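Local structure of SIR4-interacting protein SIF2 (Saccharomyces cerevisiae, 1R5M) at residues A[60-70]-A[109-117]. The protein acts as a WD-repeat subunit of the yeast Set3 corepressor complex, antagonizes telomeric silencing and interacts with the silencing protein SIR4. Residues are numbered along the deposited sequence; the frame is centred on the assembly and turned at random.
With SO4 (sulfate ion), chain B.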
# COMPACT_ATOMS: atom_id res chain seq x y z
N ILE A 60 1.57 -7.92 15.90
CA ILE A 60 0.33 -7.15 15.83
C ILE A 60 -0.17 -6.84 14.42
O ILE A 60 0.55 -6.29 13.59
CB ILE A 60 0.48 -5.82 16.61
CG1 ILE A 60 0.81 -6.13 18.07
CG2 ILE A 60 -0.80 -5.00 16.51
CD1 ILE A 60 1.01 -4.90 18.94
N LEU A 61 -1.42 -7.21 14.18
CA LEU A 61 -2.08 -7.01 12.90
C LEU A 61 -3.34 -6.17 13.05
O LEU A 61 -4.10 -6.34 14.00
CB LEU A 61 -2.46 -8.38 12.30
CG LEU A 61 -3.30 -8.41 11.02
CD1 LEU A 61 -2.49 -7.82 9.87
CD2 LEU A 61 -3.70 -9.85 10.69
N ALA A 62 -3.55 -5.25 12.12
CA ALA A 62 -4.75 -4.43 12.12
C ALA A 62 -5.51 -4.83 10.86
O ALA A 62 -4.92 -4.92 9.78
CB ALA A 62 -4.40 -2.95 12.05
N TYR A 63 -6.80 -5.10 10.98
CA TYR A 63 -7.55 -5.46 9.79
C TYR A 63 -8.92 -4.82 9.75
O TYR A 63 -9.57 -4.62 10.78
CB TYR A 63 -7.64 -6.99 9.64
CG TYR A 63 -8.36 -7.74 10.74
CD1 TYR A 63 -9.75 -7.72 10.83
CD2 TYR A 63 -7.64 -8.51 11.65
CE1 TYR A 63 -10.41 -8.47 11.80
CE2 TYR A 63 -8.31 -9.27 12.63
CZ TYR A 63 -9.69 -9.24 12.68
OH TYR A 63 -10.36 -10.01 13.62
N GLY A 64 -9.35 -4.45 8.55
CA GLY A 64 -10.65 -3.82 8.39
C GLY A 64 -11.71 -4.82 8.00
O GLY A 64 -11.43 -5.78 7.27
N GLU A 65 -12.93 -4.61 8.47
CA GLU A 65 -14.03 -5.51 8.16
C GLU A 65 -15.15 -4.74 7.49
O GLU A 65 -15.13 -3.51 7.42
CB GLU A 65 -14.52 -6.20 9.43
CG GLU A 65 -13.43 -7.00 10.13
CD GLU A 65 -13.87 -7.56 11.46
OE1 GLU A 65 -14.71 -8.48 11.47
OE2 GLU A 65 -13.37 -7.08 12.50
N LYS A 66 -16.15 -5.47 6.99
CA LYS A 66 -17.24 -4.83 6.28
C LYS A 66 -18.29 -4.12 7.13
O LYS A 66 -18.92 -3.18 6.66
CB LYS A 66 -17.91 -5.86 5.36
CG LYS A 66 -16.95 -6.41 4.31
CD LYS A 66 -17.60 -7.45 3.40
CE LYS A 66 -16.60 -7.94 2.36
NZ LYS A 66 -17.15 -9.04 1.50
N ASN A 67 -18.47 -4.56 8.38
CA ASN A 67 -19.47 -3.95 9.24
C ASN A 67 -19.03 -2.69 10.00
O ASN A 67 -19.20 -2.60 11.22
CB ASN A 67 -20.02 -4.98 10.23
CG ASN A 67 -21.27 -4.49 10.95
OD1 ASN A 67 -22.14 -3.88 10.33
ND2 ASN A 67 -21.36 -4.77 12.24
N SER A 68 -18.47 -1.73 9.28
CA SER A 68 -18.05 -0.46 9.87
C SER A 68 -17.18 -0.66 11.11
O SER A 68 -17.32 0.05 12.11
CB SER A 68 -19.29 0.36 10.23
OG SER A 68 -19.01 1.75 10.34
N VAL A 69 -16.25 -1.61 11.03
CA VAL A 69 -15.38 -1.90 12.15
C VAL A 69 -14.06 -2.52 11.70
O VAL A 69 -14.01 -3.23 10.70
CB VAL A 69 -16.08 -2.87 13.15
CG1 VAL A 69 -16.31 -4.23 12.48
CG2 VAL A 69 -15.24 -3.04 14.41
N ALA A 70 -13.00 -2.21 12.44
CA ALA A 70 -11.68 -2.77 12.19
C ALA A 70 -11.27 -3.37 13.52
O ALA A 70 -11.86 -3.06 14.55
CB ALA A 70 -10.70 -1.67 11.77
N ASN A 109 -20.98 0.39 5.04
CA ASN A 109 -19.93 1.27 5.51
C ASN A 109 -18.72 0.43 5.92
O ASN A 109 -18.43 0.28 7.10
CB ASN A 109 -20.42 2.11 6.70
CG ASN A 109 -19.54 3.33 6.96
OD1 ASN A 109 -19.18 4.07 6.04
ND2 ASN A 109 -19.19 3.56 8.23
N GLN A 110 -18.04 -0.12 4.93
CA GLN A 110 -16.87 -0.96 5.19
C GLN A 110 -15.65 -0.11 5.52
O GLN A 110 -15.60 1.07 5.17
CB GLN A 110 -16.54 -1.82 3.96
CG GLN A 110 -17.72 -2.56 3.34
CD GLN A 110 -17.29 -3.49 2.20
OE1 GLN A 110 -16.20 -3.34 1.64
NE2 GLN A 110 -18.16 -4.44 1.86
N VAL A 111 -14.69 -0.71 6.21
CA VAL A 111 -13.44 -0.01 6.50
C VAL A 111 -12.68 -0.16 5.19
O VAL A 111 -12.49 -1.28 4.70
CB VAL A 111 -12.68 -0.69 7.65
CG1 VAL A 111 -11.27 -0.12 7.74
CG2 VAL A 111 -13.41 -0.46 8.97
N THR A 112 -12.26 0.96 4.61
CA THR A 112 -11.58 0.95 3.32
C THR A 112 -10.09 1.27 3.36
O THR A 112 -9.40 1.15 2.34
CB THR A 112 -12.22 1.95 2.36
OG1 THR A 112 -12.11 3.27 2.92
CG2 THR A 112 -13.70 1.62 2.15
N CYS A 113 -9.60 1.67 4.52
CA CYS A 113 -8.19 2.04 4.62
C CYS A 113 -7.71 2.01 6.07
O CYS A 113 -8.44 2.37 6.99
CB CYS A 113 -8.02 3.46 4.05
SG CYS A 113 -6.33 4.09 3.89
N LEU A 114 -6.48 1.53 6.26
CA LEU A 114 -5.86 1.48 7.58
C LEU A 114 -4.40 1.90 7.40
O LEU A 114 -3.75 1.49 6.44
CB LEU A 114 -5.90 0.08 8.19
CG LEU A 114 -7.29 -0.53 8.41
CD1 LEU A 114 -7.67 -1.33 7.18
CD2 LEU A 114 -7.27 -1.43 9.63
N ALA A 115 -3.90 2.72 8.31
CA ALA A 115 -2.52 3.18 8.22
C ALA A 115 -1.88 3.43 9.57
O ALA A 115 -2.31 4.32 10.31
CB ALA A 115 -2.46 4.46 7.38
N TRP A 116 -0.87 2.64 9.90
CA TRP A 116 -0.13 2.80 11.15
C TRP A 116 0.83 3.97 11.01
O TRP A 116 1.31 4.27 9.92
CB TRP A 116 0.75 1.57 11.44
CG TRP A 116 0.05 0.33 11.87
CD1 TRP A 116 -0.21 -0.77 11.10
CD2 TRP A 116 -0.42 0.03 13.18
NE1 TRP A 116 -0.82 -1.74 11.85
CE2 TRP A 116 -0.96 -1.28 13.14
CE3 TRP A 116 -0.45 0.73 14.39
CZ2 TRP A 116 -1.51 -1.90 14.26
CZ3 TRP A 116 -1.00 0.12 15.51
CH2 TRP A 116 -1.52 -1.19 15.44
N SER A 117 1.10 4.64 12.13
CA SER A 117 2.07 5.73 12.12
C SER A 117 3.43 5.02 12.02
O SER A 117 3.53 3.82 12.33
CB SER A 117 1.98 6.53 13.42
OG SER A 117 2.22 5.70 14.54
S SO4 B . -18.98 -7.11 14.64
O1 SO4 B . -19.55 -5.92 13.98
O2 SO4 B . -19.99 -8.18 14.66
O3 SO4 B . -17.79 -7.56 13.89
O4 SO4 B . -18.58 -6.78 16.02
O HOH W 1 -21.20 -2.30 5.55
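V111, L114 and W116 project from strand 111-116 onto the face of strand 60-65 that carries I60, A62 and G64. A62 and G64, with A70 on the adjacent strand 69-77, form the hollows that receive them, and I60 flanks W116. V111 lodges against the bare backbone of G64, its CB and CG1 both 3.8 Å from G64 CA. With CG1 anti to the backbone N (chi1 168°), the other branch, CG2, is directed at the V69 carbonyl and the methyl of A70. L114 fills the next dip: CD1 lies over G64 N, while CD2 fits between A62 and A70, 4.0 Å from A70 CB. Farther along, the W116 ring approaches obliquely, its CZ2 3.8 Å from A62 CB and also touching I60 CG2. W116 NE1 donates to the carbonyl of T52 on the neighbouring strand 50-53, tying the indole to that sheet.

At the other end, the turn 66-68 and residues 109-110 come together. Beside them, V111 N donates a hydrogen bond to E65 O at 3.1 Å. K66 and Q110 run side by side, with Q110 NE2 3.4 Å from K66 CG, before the lysine amine reaches the S414 carbonyl. N109 ND2 gives a 2.8 Å hydrogen bond to S68 OG, which also pairs with H96 O, and a water links K66 O to N109 N.

Strands 60-65 and 111-116 run nearly antiparallel (162°) but belong to separate four-stranded sheets, and lie in WD repeats 1 and 2. V111, L114 and W116, set against A62, G64 and A70, thus join two adjacent blades of the WD40 beta propeller.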